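Local coordinates for protein beta-galactosidase (Trichoderma reesei, PDB 3OG2) that probably hydrolyses terminal non-reducing beta-D-galactose residues in beta-D-galactosides, as a glycosylated member of glycoside hydrolase family 35, at residues K510-S515 with S636-W641; K19-L22 with T27-E30. All coordinates share one frame; numbering follows the deposited sequence.

Overall arrangement
Followed from the N terminus, the chain makes interaction 2 first: the loop 19-22 turns back on the segment 27-30, which begins on strand 26-28, closing a short loop of four intervening residues where that strand joins the barrel sheet through strand 33-35. Interaction 1 comes much later and closes a long one, 120 residues that are mostly strand and irregular chain, between the outermost strand 510-513 of a five-stranded mixed sheet and the loop joining strands 629-635 and 641-643. The two loops follow in series, neither enclosing nor crossing the other, and their centres lie about 47 Å apart. Interaction 2 is thus local, whereas interaction 1 ties the domain 2 family region to that of domain 3.

Interaction 1 (K510-S515 with S636-W641); sequences KKIEGS and SELGDW
A single water joins the two segments where their own polar atoms do not meet: it donates to Ile512 O at 2.7 Å and to Glu637 OE2 at 2.6 Å. The contact sets the edge strand 510-513 against a type I beta turn, Ser636 to Gly639, in the loop between two strands of the next beta domain. Strand 510-513 carries a classic beta bulge, Ile512 and Glu513 both facing Val539.

Apolar packing centres on Ile512. Its CG2, anti to the backbone N, reaches Leu638 CD1 at 3.7 Å, while its CD1 approaches Leu638 CD2 at 4.2 Å, one branch thus serving each leucine methyl. The same CG2 lies 3.8 Å from Glu637 OE2, the two side chains sliding past each other in opposite directions. With an alanine here, Leu638 would probably lose its apolar cover from this strand, and the Glu637 chain would be freer to shift. Leu638 also packs on Val539, Gln541, Val546 and Tyr548, which seats the turn on the neighbouring strands of the sheet.

Lys510 NZ stays 4.4 Å from Glu637 OE1, too far apart to count as a salt bridge, so any attraction is probably modest. Ser636 OG braces the turn from within, forming an ST turn by accepting from Leu638 N at 3.3 Å and also from Asp640 N at 3.1 Å.

Interaction 2 (K19-L22 with T27-E30); sequences KGPL and TWDE
Pro21 and Trp28 carry this surface contact, the far end of the indole meeting the proline and the peptide link before it. Trp28 CH2 lies 3.6 Å from Pro21 N and 3.7 Å from Gly20 C, so this ring carbon sits against the Gly20-Pro21 junction. The adjoining CZ3 comes to 4.0 Å from Pro21 CB, bringing the proline ring into the apolar part of the contact.

The tryptophan's conformation accounts for this reach. Its CG stands between the backbone N and the carbonyl carbon (chi1 66°), and the ring is turned nearly perpendicular at chi2 (89°). Although the CB is directed neither at the loop nor away from it, the six-membered ring therefore extends to residues 20-21. Pro21, whose CB points toward the strand, crosses the indole at a slant.

Thr27 adds a smaller touch through its methyl: CG2 lies 4.1 Å from Pro21 CB. Because CG2 is anti to the carbonyl carbon, the methyl rather than OG1 makes this approach. Gly20 has backbone angles with positive phi that favour glycine, since a CB would be jammed against the preceding carbonyl O and would clash with Pro21 CD.

Trp28 also packs on Leu33, Pro211, Asp233, Thr272 and Pro273, while Thr27 pairs through its backbone with Phe34. These contacts place an N-terminal loop, packed by its proline against the tryptophan of strand 26-28, beside an antiparallel addition to the barrel sheet of this family 35 TIM-barrel domain.

Interaction 1 (K510-S515 with S636-W641)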
loop_
_atom_site.group_PDB
_atom_site.type_symbol
_atom_site.label_atom_id
_atom_site.label_comp_id
_atom_site.label_asym_id
_atom_site.label_seq_id
_atom_site.Cartn_x
_atom_site.Cartn_y
_atom_site.Cartn_z
ATOM N N LYS A 510 6.769 26.107 -38.065
ATOM C CA LYS A 510 7.422 25.063 -38.867
ATOM C C LYS A 510 6.905 23.697 -38.432
ATOM O O LYS A 510 6.992 23.351 -37.271
ATOM C CB LYS A 510 8.949 25.139 -38.746
ATOM C CG LYS A 510 9.698 24.240 -39.720
ATOM C CD LYS A 510 11.210 24.415 -39.702
ATOM C CE LYS A 510 11.936 23.198 -40.238
ATOM N NZ LYS A 510 11.312 22.677 -41.489
ATOM N N LYS A 511 6.369 22.939 -39.377
ATOM C CA LYS A 511 5.918 21.584 -39.104
ATOM C C LYS A 511 7.124 20.670 -39.135
ATOM O O LYS A 511 7.791 20.666 -40.160
ATOM C CB LYS A 511 4.905 21.107 -40.138
ATOM C CG LYS A 511 3.589 21.851 -40.080
ATOM C CD LYS A 511 2.580 21.343 -41.114
ATOM C CE LYS A 511 1.296 22.140 -40.893
ATOM N NZ LYS A 511 0.194 21.779 -41.805
ATOM N N ILE A 512 7.378 19.960 -38.079
ATOM C CA ILE A 512 8.567 19.111 -38.014
ATOM C C ILE A 512 8.214 17.650 -38.224
ATOM O O ILE A 512 8.918 16.943 -38.974
ATOM C CB ILE A 512 9.274 19.289 -36.664
ATOM C CG1 ILE A 512 9.524 20.765 -36.327
ATOM C CG2 ILE A 512 10.583 18.510 -36.578
ATOM C CD1 ILE A 512 10.531 21.384 -37.272
ATOM N N GLU A 513 7.151 17.190 -37.568
ATOM C CA GLU A 513 6.664 15.841 -37.726
ATOM C C GLU A 513 5.137 15.840 -37.887
ATOM O O GLU A 513 4.448 16.622 -37.214
ATOM C CB GLU A 513 6.919 14.945 -36.485
ATOM C CG GLU A 513 8.355 14.781 -36.096
ATOM C CD GLU A 513 8.530 13.835 -34.911
ATOM O OE1 GLU A 513 7.581 13.207 -34.367
ATOM O OE2 GLU A 513 9.706 13.702 -34.481
ATOM N N GLY A 514 4.672 14.958 -38.740
ATOM C CA GLY A 514 3.240 14.666 -38.786
ATOM C C GLY A 514 2.553 15.318 -39.970
ATOM O O GLY A 514 3.029 16.322 -40.509
ATOM N N SER A 515 1.432 14.755 -40.376
ATOM C CA SER A 515 0.747 15.378 -41.504
ATOM C C SER A 515 -0.678 15.699 -41.139
ATOM O O SER A 515 -1.510 15.932 -42.029
ATOM C CB SER A 515 0.751 14.472 -42.739
ATOM O OG SER A 515 0.381 13.167 -42.385
ATOM N N SER A 636 18.321 14.367 -33.813
ATOM C CA SER A 636 17.252 14.830 -34.654
ATOM C C SER A 636 17.485 16.288 -35.004
ATOM O O SER A 636 18.324 16.932 -34.382
ATOM C CB SER A 636 15.895 14.642 -33.984
ATOM O OG SER A 636 15.663 15.705 -33.062
ATOM N N GLU A 637 16.765 16.829 -35.977
ATOM C CA GLU A 637 16.941 18.222 -36.380
ATOM C C GLU A 637 16.565 19.187 -35.260
ATOM O O GLU A 637 16.970 20.344 -35.355
ATOM C CB GLU A 637 16.085 18.545 -37.622
ATOM C CG GLU A 637 14.594 18.368 -37.441
ATOM C CD GLU A 637 13.778 18.563 -38.707
ATOM O OE1 GLU A 637 13.754 19.721 -39.237
ATOM O OE2 GLU A 637 13.170 17.541 -39.147
ATOM N N LEU A 638 15.820 18.742 -34.266
ATOM C CA LEU A 638 15.446 19.527 -33.089
ATOM C C LEU A 638 16.453 19.351 -31.968
ATOM O O LEU A 638 16.306 19.910 -30.864
ATOM C CB LEU A 638 14.045 19.089 -32.614
ATOM C CG LEU A 638 12.911 19.405 -33.615
ATOM C CD1 LEU A 638 11.588 18.928 -33.055
ATOM C CD2 LEU A 638 12.923 20.874 -33.917
ATOM N N GLY A 639 17.468 18.506 -32.153
ATOM C CA GLY A 639 18.517 18.327 -31.128
ATOM C C GLY A 639 18.116 17.270 -30.109
ATOM O O GLY A 639 18.740 17.211 -29.040
ATOM N N ASP A 640 17.105 16.435 -30.380
ATOM C CA ASP A 640 16.800 15.333 -29.447
ATOM C C ASP A 640 17.740 14.174 -29.765
ATOM O O ASP A 640 18.221 14.038 -30.901
ATOM C CB ASP A 640 15.346 14.913 -29.609
ATOM C CG ASP A 640 14.395 16.052 -29.337
ATOM O OD1 ASP A 640 14.723 16.910 -28.491
ATOM O OD2 ASP A 640 13.292 16.134 -29.882
ATOM N N TRP A 641 17.995 13.356 -28.787
ATOM C CA TRP A 641 18.863 12.204 -28.982
ATOM C C TRP A 641 18.024 10.939 -29.052
ATOM O O TRP A 641 17.169 10.734 -28.173
ATOM C CB TRP A 641 19.846 12.089 -27.849
ATOM C CG TRP A 641 20.895 13.151 -27.815
ATOM C CD1 TRP A 641 21.069 14.194 -28.667
ATOM C CD2 TRP A 641 21.919 13.228 -26.824
ATOM N NE1 TRP A 641 22.157 14.913 -28.246
ATOM C CE2 TRP A 641 22.712 14.369 -27.131
ATOM C CE3 TRP A 641 22.228 12.443 -25.694
ATOM C CZ2 TRP A 641 23.816 14.730 -26.342
ATOM C CZ3 TRP A 641 23.340 12.833 -24.933
ATOM C CH2 TRP A 641 24.097 13.940 -25.254
HETATM O O HOH W 1 11.077 16.937 -40.572
#

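Interaction 2 (K19-L22 with T27-E30)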
loop_
_atom_site.group_PDB
_atom_site.type_symbol
_atom_site.label_atom_id
_atom_site.label_comp_id
_atom_site.label_asym_id
_atom_site.label_seq_id
_atom_site.Cartn_x
_atom_site.Cartn_y
_atom_site.Cartn_z
ATOM N N LYS A 19 -2.076 27.322 16.540
ATOM C CA LYS A 19 -1.485 28.620 16.759
ATOM C C LYS A 19 -0.392 28.959 15.754
ATOM O O LYS A 19 0.584 29.656 16.099
ATOM C CB LYS A 19 -0.816 28.631 18.142
ATOM C CG LYS A 19 -1.687 28.017 19.232
ATOM C CD LYS A 19 -1.120 26.761 19.870
ATOM C CE LYS A 19 -2.019 25.551 19.696
ATOM N NZ LYS A 19 -3.245 25.630 20.541
ATOM N N GLY A 20 -0.515 28.459 14.534
ATOM C CA GLY A 20 0.414 28.916 13.513
ATOM C C GLY A 20 1.597 27.970 13.442
ATOM O O GLY A 20 1.719 27.014 14.215
ATOM N N PRO A 21 2.500 28.228 12.505
ATOM C CA PRO A 21 3.700 27.391 12.314
ATOM C C PRO A 21 4.668 27.590 13.476
ATOM O O PRO A 21 4.756 28.717 14.047
ATOM C CB PRO A 21 4.259 27.922 10.985
ATOM C CG PRO A 21 3.844 29.363 10.961
ATOM C CD PRO A 21 2.458 29.369 11.552
ATOM N N LEU A 22 5.385 26.531 13.781
ATOM C CA LEU A 22 6.423 26.594 14.839
ATOM C C LEU A 22 7.819 26.818 14.260
ATOM O O LEU A 22 8.805 26.902 15.016
ATOM C CB LEU A 22 6.379 25.301 15.640
ATOM C CG LEU A 22 5.062 25.093 16.357
ATOM C CD1 LEU A 22 5.102 23.779 17.154
ATOM C CD2 LEU A 22 4.745 26.253 17.305
ATOM N N THR A 27 5.242 25.876 5.820
ATOM C CA THR A 27 4.206 26.775 6.242
ATOM C C THR A 27 3.001 26.579 5.328
ATOM O O THR A 27 3.032 25.703 4.426
ATOM C CB THR A 27 4.696 28.238 6.283
ATOM O OG1 THR A 27 5.143 28.652 4.965
ATOM C CG2 THR A 27 5.829 28.449 7.272
ATOM N N TRP A 28 1.935 27.347 5.507
ATOM C CA TRP A 28 0.732 27.087 4.713
ATOM C C TRP A 28 -0.097 28.377 4.673
ATOM O O TRP A 28 0.036 29.215 5.566
ATOM C CB TRP A 28 -0.125 25.899 5.251
ATOM C CG TRP A 28 -0.705 26.253 6.608
ATOM C CD1 TRP A 28 -1.903 26.875 6.862
ATOM C CD2 TRP A 28 -0.065 26.012 7.874
ATOM N NE1 TRP A 28 -2.072 27.065 8.190
ATOM C CE2 TRP A 28 -0.968 26.540 8.839
ATOM C CE3 TRP A 28 1.140 25.424 8.311
ATOM C CZ2 TRP A 28 -0.700 26.490 10.191
ATOM C CZ3 TRP A 28 1.364 25.416 9.671
ATOM C CH2 TRP A 28 0.470 25.937 10.601
ATOM N N ASP A 29 -1.011 28.428 3.712
ATOM C CA ASP A 29 -2.112 29.367 3.799
ATOM C C ASP A 29 -3.362 28.744 3.214
ATOM O O ASP A 29 -3.466 27.479 3.155
ATOM C CB ASP A 29 -1.671 30.675 3.128
ATOM C CG ASP A 29 -1.504 30.620 1.633
ATOM O OD1 ASP A 29 -1.779 29.559 0.984
ATOM O OD2 ASP A 29 -1.091 31.639 1.033
ATOM N N GLU A 30 -4.338 29.528 2.810
ATOM C CA GLU A 30 -5.598 28.962 2.340
ATOM C C GLU A 30 -5.378 28.107 1.103
ATOM O O GLU A 30 -6.249 27.253 0.861
ATOM C CB GLU A 30 -6.604 30.066 1.988
ATOM C CG GLU A 30 -6.977 31.005 3.075
ATOM C CD GLU A 30 -6.083 32.223 3.200
ATOM O OE1 GLU A 30 -4.881 32.277 2.854
ATOM O OE2 GLU A 30 -6.658 33.195 3.730
#